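Local atomic coordinates of uncharacterized protein (Bacillus thuringiensis serovar kurstaki, PDB entry 4XHO), a protein that probably acts as an actin-like, ParM-type ATPase that binds ATP with magnesium and polymerises to segregate plasmid DNA. Residues A[262-267]-A[345-350]; A[305-310]-A[323-328]. The protein carries 2 engineered substitutions. All coordinates share one frame; numbering follows the deposited sequence.

The chain passes through the strands of the first large sheet and then the first three strands of the second before reaching the loop after strand 251-260, where segment 262-267 opens helix 265-278. Helix 300-317 follows, and contact 2 closes a short loop of 12 residues by folding strand 326-329 back against it. Only after strand 332-335 does helix 337-362 supply residues 345-350, closing the 77-residue loop of contact 1, which therefore encloses contact 2 completely. The centres lie about 18 Å apart and the contacts do not touch. Both reach ATP: contact 1 at the ribose, through Thr264, and contact 2 at the adenine, through Val308 and Met309.

Contact 1: residues A[262-267]-A[345-350]; sequences LGTNKY and LKYAED. With ATP (adenosine-5'-triphosphate), chain B.
Tyr267, in the first turn of helix 265-278, presents one ring face to Tyr347 of helix 337-362. The rings form a T-shaped pair, their planes 73° apart, with Tyr347 CD1 at 3.5 Å from Tyr267 CD1. Tyr347 CB also rests over this face, a CH-pi contact 3.9 Å from the centroid of the Tyr267 ring. With CG anti to the backbone N (chi1 170°), the Tyr347 ring is carried on to Thr264, whose CG2 lies 3.5 Å from Tyr347 CZ.

At the rim of the Tyr267 ring, its hydroxyl OH donates a 2.6 Å hydrogen bond to Asp350 OD2, meeting the anti side of the carboxylate from 34° outside its plane. The more open flank belongs to Lys346, which bends so that CD meets the ring edge while NZ forms a salt bridge with Glu270; its water link to Tyr267 O is weak. A firmer water joins Leu262 O to Tyr347 OH.

Thr264 OG1 shares a 2.6 Å hydrogen bond with ATP O3'. The chemistry thus divides the threonine: its methyl packs against the second helix through Tyr347, while its hydroxyl recognises the nucleotide's ribose.

Contact 2: residues A[305-310]-A[323-328]; sequences QRLVMP and PTFSVK. With ATP (adenosine-5'-triphosphate), chain B.
Leu307 meets Phe325 and Val327 in a buried, largely apolar contact between a helix and a beta hairpin, in which helix 300-317 packs on the start of the first strand, 326-329, of the hairpin 326-329/332-335 and on Phe325 just before it. In a fold that appears actin-like, this places the hairpin beside the helix that borders the adenine of ATP. No hydrogen bond spans the two segments, which meet through van der Waals packing.

The CB of Leu307 points toward the strand, and its CG, anti to the backbone N (chi1 180°), sends the two methyl groups to different neighbours. Leu307 CD1 comes in at the edge of the Phe325 ring, near its plane, 3.7 Å from Phe325 CD1, and also lies 3.5 Å from the backbone Ser326 O. Leu307 CD2 reaches along the strand to Val327 CG2 at 3.8 Å. The same ring edge continues to the backbone of the next helix residue, where Phe325 CE1 is 4.0 Å from Val308 CA. Val340 and Met344 of helix 337-362 also touch the Phe325 side chain, wedging it between two helices, while Phe279, Pro296 and Phe297 pack around Val327.

Backbone hydrogen bonds pair Phe325 with Val336 and Val327 with Glu334, and Ser326 OG bonds to Glu334 O, continuing the hairpin pairing. The helix is irregular here, with a wider pi-type turn over residues 305-308 and a kink at Pro310, whose nitrogen has no bond to the preceding turn.

Toward the adenine the helix offers the apolar side chains of Val308 and Met309, while Glu301 of the same helix hydrogen-bonds the nucleotide. Val308 CG1 lies 3.8 Å from ATP C2. Met309, extended beyond CG, runs over one face of the adenine, with Met309 CG 3.6 Å from ATP C6 and its methyl CE 3.7 Å from ATP N7.

Contact 1: residues A[262-267]-A[345-350]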
loop_
_atom_site.group_PDB
_atom_site.type_symbol
_atom_site.label_atom_id
_atom_site.label_comp_id
_atom_site.label_asym_id
_atom_site.label_seq_id
_atom_site.Cartn_x
_atom_site.Cartn_y
_atom_site.Cartn_z
ATOM N N LEU A 262 -2.773 -13.234 -8.251
ATOM C CA LEU A 262 -1.737 -12.942 -9.176
ATOM C C LEU A 262 -0.966 -11.698 -8.712
ATOM O O LEU A 262 -1.105 -10.616 -9.192
ATOM C CB LEU A 262 -2.352 -12.793 -10.544
ATOM C CG LEU A 262 -1.592 -12.419 -11.773
ATOM C CD1 LEU A 262 -0.539 -13.401 -12.098
ATOM C CD2 LEU A 262 -2.505 -12.255 -12.932
ATOM N N GLY A 263 -0.162 -11.916 -7.707
ATOM C CA GLY A 263 0.766 -10.958 -7.181
ATOM C C GLY A 263 2.106 -10.921 -7.843
ATOM O O GLY A 263 2.462 -11.783 -8.553
ATOM N N THR A 264 2.833 -9.880 -7.599
ATOM C CA THR A 264 4.221 -9.820 -7.896
ATOM C C THR A 264 5.090 -10.820 -7.131
ATOM O O THR A 264 6.045 -11.283 -7.601
ATOM C CB THR A 264 4.799 -8.405 -7.704
ATOM O OG1 THR A 264 4.617 -7.954 -6.383
ATOM C CG2 THR A 264 4.195 -7.490 -8.579
ATOM N N ASN A 265 4.763 -11.067 -5.908
ATOM C CA ASN A 265 5.659 -11.747 -4.973
ATOM C C ASN A 265 6.234 -13.047 -5.506
ATOM O O ASN A 265 7.415 -13.332 -5.321
ATOM C CB ASN A 265 4.949 -12.024 -3.655
ATOM C CG ASN A 265 4.949 -10.830 -2.732
ATOM O OD1 ASN A 265 5.413 -9.741 -3.090
ATOM N ND2 ASN A 265 4.420 -11.022 -1.526
ATOM N N LYS A 266 5.400 -13.831 -6.170
ATOM C CA LYS A 266 5.850 -15.086 -6.751
ATOM C C LYS A 266 6.956 -14.854 -7.794
ATOM O O LYS A 266 7.984 -15.539 -7.781
ATOM C CB LYS A 266 4.653 -15.824 -7.360
ATOM C CG LYS A 266 4.971 -16.824 -8.458
ATOM C CD LYS A 266 3.676 -17.405 -9.044
ATOM C CE LYS A 266 3.792 -17.675 -10.547
ATOM N NZ LYS A 266 2.466 -18.006 -11.164
ATOM N N TYR A 267 6.742 -13.885 -8.684
ATOM C CA TYR A 267 7.731 -13.543 -9.695
ATOM C C TYR A 267 8.995 -13.032 -9.029
ATOM O O TYR A 267 10.105 -13.419 -9.414
ATOM C CB TYR A 267 7.174 -12.503 -10.674
ATOM C CG TYR A 267 5.967 -13.021 -11.390
ATOM C CD1 TYR A 267 4.726 -12.999 -10.779
ATOM C CD2 TYR A 267 6.068 -13.579 -12.653
ATOM C CE1 TYR A 267 3.610 -13.494 -11.409
ATOM C CE2 TYR A 267 4.960 -14.084 -13.290
ATOM C CZ TYR A 267 3.727 -14.036 -12.662
ATOM O OH TYR A 267 2.605 -14.551 -13.282
ATOM N N LEU A 345 9.184 -9.270 -17.261
ATOM C CA LEU A 345 8.487 -9.451 -18.520
ATOM C C LEU A 345 7.490 -10.589 -18.428
ATOM O O LEU A 345 6.406 -10.492 -18.983
ATOM C CB LEU A 345 9.466 -9.711 -19.660
ATOM C CG LEU A 345 10.309 -8.502 -20.034
ATOM C CD1 LEU A 345 10.995 -8.742 -21.356
ATOM C CD2 LEU A 345 9.466 -7.225 -20.051
ATOM N N LYS A 346 7.852 -11.660 -17.732
ATOM C CA LYS A 346 6.938 -12.777 -17.586
ATOM C C LYS A 346 5.714 -12.314 -16.814
ATOM O O LYS A 346 4.591 -12.763 -17.069
ATOM C CB LYS A 346 7.603 -13.957 -16.868
ATOM C CG LYS A 346 6.854 -15.271 -17.028
ATOM C CD LYS A 346 6.623 -15.969 -15.696
ATOM C CE LYS A 346 7.889 -16.601 -15.155
ATOM N NZ LYS A 346 7.703 -16.987 -13.727
ATOM N N TYR A 347 5.946 -11.409 -15.863
ATOM C CA TYR A 347 4.883 -10.859 -15.039
ATOM C C TYR A 347 4.025 -9.936 -15.876
ATOM O O TYR A 347 2.800 -10.000 -15.817
ATOM C CB TYR A 347 5.459 -10.106 -13.834
ATOM C CG TYR A 347 4.430 -9.308 -13.055
ATOM C CD1 TYR A 347 3.578 -9.936 -12.150
ATOM C CD2 TYR A 347 4.316 -7.932 -13.214
ATOM C CE1 TYR A 347 2.623 -9.216 -11.433
ATOM C CE2 TYR A 347 3.377 -7.209 -12.499
ATOM C CZ TYR A 347 2.524 -7.859 -11.617
ATOM O OH TYR A 347 1.588 -7.150 -10.899
ATOM N N ALA A 348 4.661 -9.068 -16.654
ATOM C CA ALA A 348 3.892 -8.101 -17.433
ATOM C C ALA A 348 2.965 -8.856 -18.371
ATOM O O ALA A 348 1.771 -8.577 -18.438
ATOM C CB ALA A 348 4.807 -7.162 -18.201
ATOM N N GLU A 349 3.530 -9.848 -19.045
ATOM C CA GLU A 349 2.799 -10.702 -19.962
ATOM C C GLU A 349 1.654 -11.440 -19.283
ATOM O O GLU A 349 0.542 -11.485 -19.805
ATOM C CB GLU A 349 3.743 -11.722 -20.617
ATOM C CG GLU A 349 4.711 -11.139 -21.633
ATOM C CD GLU A 349 5.849 -12.101 -21.947
ATOM O OE1 GLU A 349 5.784 -13.270 -21.496
ATOM O OE2 GLU A 349 6.816 -11.688 -22.628
ATOM N N ASP A 350 1.923 -12.037 -18.131
ATOM C CA ASP A 350 0.863 -12.739 -17.431
ATOM C C ASP A 350 -0.262 -11.761 -17.084
ATOM O O ASP A 350 -1.452 -12.097 -17.224
ATOM C CB ASP A 350 1.398 -13.438 -16.182
ATOM C CG ASP A 350 2.176 -14.724 -16.510
ATOM O OD1 ASP A 350 2.666 -14.857 -17.657
ATOM O OD2 ASP A 350 2.303 -15.600 -15.616
HETATM P PG ATP B . -1.659 -6.359 -1.859
HETATM O O1G ATP B . -1.278 -7.822 -1.885
HETATM O O2G ATP B . -1.965 -5.796 -0.483
HETATM O O3G ATP B . -2.632 -5.952 -2.952
HETATM P PB ATP B . 0.171 -4.147 -1.873
HETATM O O1B ATP B . 0.942 -4.201 -0.580
HETATM O O2B ATP B . -0.972 -3.181 -2.094
HETATM O O3B ATP B . -0.308 -5.618 -2.300
HETATM P PA ATP B . 1.683 -2.774 -3.842
HETATM O O1A ATP B . 2.035 -1.667 -2.866
HETATM O O2A ATP B . 0.571 -2.581 -4.831
HETATM O O3A ATP B . 1.295 -4.097 -3.032
HETATM O "O5'" ATP B . 2.987 -3.262 -4.635
HETATM C "C5'" ATP B . 2.923 -4.427 -5.451
HETATM C "C4'" ATP B . 4.326 -4.735 -5.951
HETATM O "O4'" ATP B . 4.912 -3.608 -6.621
HETATM C "C3'" ATP B . 5.213 -5.059 -4.764
HETATM O "O3'" ATP B . 6.012 -6.196 -5.092
HETATM C "C2'" ATP B . 6.062 -3.814 -4.597
HETATM O "O2'" ATP B . 7.294 -4.100 -3.936
HETATM C "C1'" ATP B . 6.195 -3.355 -6.039
HETATM N N9 ATP B . 6.541 -1.930 -6.201
HETATM C C8 ATP B . 5.997 -0.894 -5.548
HETATM N N7 ATP B . 6.537 0.287 -5.954
HETATM C C5 ATP B . 7.459 0.002 -6.882
HETATM C C6 ATP B . 8.397 0.785 -7.717
HETATM N N6 ATP B . 8.452 2.129 -7.620
HETATM N N1 ATP B . 9.190 0.109 -8.565
HETATM C C2 ATP B . 9.139 -1.235 -8.659
HETATM N N3 ATP B . 8.313 -2.015 -7.943
HETATM C C4 ATP B . 7.462 -1.461 -7.045
HETATM O O HOH W 1 -0.112 -8.065 -8.959
HETATM O O HOH W 2 9.594 -14.611 -12.313
#

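Contact 2: residues A[305-310]-A[323-328]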
loop_
_atom_site.group_PDB
_atom_site.type_symbol
_atom_site.label_atom_id
_atom_site.label_comp_id
_atom_site.label_asym_id
_atom_site.label_seq_id
_atom_site.Cartn_x
_atom_site.Cartn_y
_atom_site.Cartn_z
ATOM N N GLN A 305 13.389 -1.958 -3.126
ATOM C CA GLN A 305 13.839 -0.614 -2.814
ATOM C C GLN A 305 15.229 -0.343 -3.341
ATOM O O GLN A 305 15.458 0.677 -3.985
ATOM C CB GLN A 305 13.794 -0.369 -1.303
ATOM C CG GLN A 305 12.582 0.430 -0.853
ATOM C CD GLN A 305 12.027 -0.061 0.470
ATOM O OE1 GLN A 305 11.007 -0.760 0.507
ATOM N NE2 GLN A 305 12.698 0.297 1.567
ATOM N N ARG A 306 16.163 -1.250 -3.086
ATOM C CA ARG A 306 17.521 -0.878 -3.437
ATOM C C ARG A 306 17.881 -1.339 -4.843
ATOM O O ARG A 306 18.515 -0.593 -5.581
ATOM C CB ARG A 306 18.542 -1.413 -2.419
ATOM C CG ARG A 306 18.495 -0.735 -1.043
ATOM C CD ARG A 306 19.898 -0.356 -0.514
ATOM N NE ARG A 306 20.373 0.932 -1.034
ATOM C CZ ARG A 306 21.654 1.275 -1.166
ATOM N NH1 ARG A 306 22.609 0.424 -0.810
ATOM N NH2 ARG A 306 21.984 2.467 -1.650
ATOM N N LEU A 307 17.409 -2.486 -5.315
ATOM C CA LEU A 307 17.817 -2.910 -6.653
ATOM C C LEU A 307 16.908 -2.368 -7.743
ATOM O O LEU A 307 17.391 -1.816 -8.739
ATOM C CB LEU A 307 17.873 -4.433 -6.767
ATOM C CG LEU A 307 18.291 -4.918 -8.163
ATOM C CD1 LEU A 307 19.579 -4.265 -8.628
ATOM C CD2 LEU A 307 18.433 -6.428 -8.189
ATOM N N VAL A 308 15.598 -2.507 -7.541
ATOM C CA VAL A 308 14.656 -2.356 -8.636
ATOM C C VAL A 308 14.091 -0.942 -8.815
ATOM O O VAL A 308 14.075 -0.433 -9.935
ATOM C CB VAL A 308 13.516 -3.365 -8.465
ATOM C CG1 VAL A 308 12.397 -3.103 -9.463
ATOM C CG2 VAL A 308 14.072 -4.775 -8.635
ATOM N N MET A 309 13.645 -0.303 -7.736
ATOM C CA MET A 309 13.037 1.026 -7.840
ATOM C C MET A 309 13.858 2.101 -8.597
ATOM O O MET A 309 13.300 2.829 -9.412
ATOM C CB MET A 309 12.700 1.548 -6.448
ATOM C CG MET A 309 11.458 0.928 -5.836
ATOM S SD MET A 309 11.125 1.562 -4.176
ATOM C CE MET A 309 9.485 0.894 -3.819
ATOM N N PRO A 310 15.176 2.215 -8.340
ATOM C CA PRO A 310 15.875 3.288 -9.059
ATOM C C PRO A 310 15.955 3.092 -10.584
ATOM O O PRO A 310 15.971 4.071 -11.354
ATOM C CB PRO A 310 17.271 3.265 -8.434
ATOM C CG PRO A 310 17.073 2.658 -7.100
ATOM C CD PRO A 310 16.038 1.612 -7.306
ATOM N N PRO A 323 17.612 -0.486 -18.723
ATOM C CA PRO A 323 18.006 -0.670 -17.322
ATOM C C PRO A 323 19.083 -1.730 -17.124
ATOM O O PRO A 323 19.216 -2.646 -17.934
ATOM C CB PRO A 323 16.710 -1.114 -16.664
ATOM C CG PRO A 323 16.034 -1.894 -17.721
ATOM C CD PRO A 323 16.347 -1.177 -19.019
ATOM N N THR A 324 19.851 -1.596 -16.051
ATOM C CA THR A 324 20.811 -2.626 -15.673
ATOM C C THR A 324 20.642 -2.943 -14.196
ATOM O O THR A 324 20.355 -2.054 -13.397
ATOM C CB THR A 324 22.260 -2.194 -15.958
ATOM O OG1 THR A 324 22.547 -0.983 -15.249
ATOM C CG2 THR A 324 22.451 -1.953 -17.438
ATOM N N PHE A 325 20.801 -4.211 -13.836
ATOM C CA PHE A 325 20.661 -4.617 -12.442
ATOM C C PHE A 325 21.883 -5.326 -11.952
ATOM O O PHE A 325 22.266 -6.384 -12.463
ATOM C CB PHE A 325 19.457 -5.529 -12.248
ATOM C CG PHE A 325 18.180 -4.900 -12.632
ATOM C CD1 PHE A 325 17.502 -4.093 -11.739
ATOM C CD2 PHE A 325 17.661 -5.092 -13.895
ATOM C CE1 PHE A 325 16.311 -3.506 -12.094
ATOM C CE2 PHE A 325 16.477 -4.506 -14.252
ATOM C CZ PHE A 325 15.804 -3.712 -13.353
ATOM N N SER A 326 22.490 -4.757 -10.930
ATOM C CA SER A 326 23.699 -5.352 -10.415
ATOM C C SER A 326 23.543 -5.629 -8.937
ATOM O O SER A 326 23.010 -4.819 -8.193
ATOM C CB SER A 326 24.899 -4.453 -10.685
ATOM O OG SER A 326 26.046 -5.261 -10.829
ATOM N N VAL A 327 24.002 -6.796 -8.524
ATOM C CA VAL A 327 23.895 -7.197 -7.144
ATOM C C VAL A 327 25.272 -7.425 -6.565
ATOM O O VAL A 327 26.070 -8.163 -7.129
ATOM C CB VAL A 327 23.073 -8.474 -7.007
ATOM C CG1 VAL A 327 23.051 -8.919 -5.554
ATOM C CG2 VAL A 327 21.680 -8.241 -7.532
ATOM N N LYS A 328 25.553 -6.778 -5.442
ATOM C CA LYS A 328 26.784 -7.036 -4.709
ATOM C C LYS A 328 26.519 -8.041 -3.605
ATOM O O LYS A 328 25.690 -7.830 -2.714
ATOM C CB LYS A 328 27.372 -5.746 -4.133
ATOM C CG LYS A 328 27.842 -4.752 -5.197
ATOM C CD LYS A 328 28.142 -3.384 -4.594
ATOM C CE LYS A 328 28.394 -2.347 -5.673
ATOM N NZ LYS A 328 27.360 -2.436 -6.751
HETATM P PG ATP B . -1.659 -6.359 -1.859
HETATM O O1G ATP B . -1.278 -7.822 -1.885
HETATM O O2G ATP B . -1.965 -5.796 -0.483
HETATM O O3G ATP B . -2.632 -5.952 -2.952
HETATM P PB ATP B . 0.171 -4.147 -1.873
HETATM O O1B ATP B . 0.942 -4.201 -0.580
HETATM O O2B ATP B . -0.972 -3.181 -2.094
HETATM O O3B ATP B . -0.308 -5.618 -2.300
HETATM P PA ATP B . 1.683 -2.774 -3.842
HETATM O O1A ATP B . 2.035 -1.667 -2.866
HETATM O O2A ATP B . 0.571 -2.581 -4.831
HETATM O O3A ATP B . 1.295 -4.097 -3.032
HETATM O "O5'" ATP B . 2.987 -3.262 -4.635
HETATM C "C5'" ATP B . 2.923 -4.427 -5.451
HETATM C "C4'" ATP B . 4.326 -4.735 -5.951
HETATM O "O4'" ATP B . 4.912 -3.608 -6.621
HETATM C "C3'" ATP B . 5.213 -5.059 -4.764
HETATM O "O3'" ATP B . 6.012 -6.196 -5.092
HETATM C "C2'" ATP B . 6.062 -3.814 -4.597
HETATM O "O2'" ATP B . 7.294 -4.100 -3.936
HETATM C "C1'" ATP B . 6.195 -3.355 -6.039
HETATM N N9 ATP B . 6.541 -1.930 -6.201
HETATM C C8 ATP B . 5.997 -0.894 -5.548
HETATM N N7 ATP B . 6.537 0.287 -5.954
HETATM C C5 ATP B . 7.459 0.002 -6.882
HETATM C C6 ATP B . 8.397 0.785 -7.717
HETATM N N6 ATP B . 8.452 2.129 -7.620
HETATM N N1 ATP B . 9.190 0.109 -8.565
HETATM C C2 ATP B . 9.139 -1.235 -8.659
HETATM N N3 ATP B . 8.313 -2.015 -7.943
HETATM C C4 ATP B . 7.462 -1.461 -7.045
#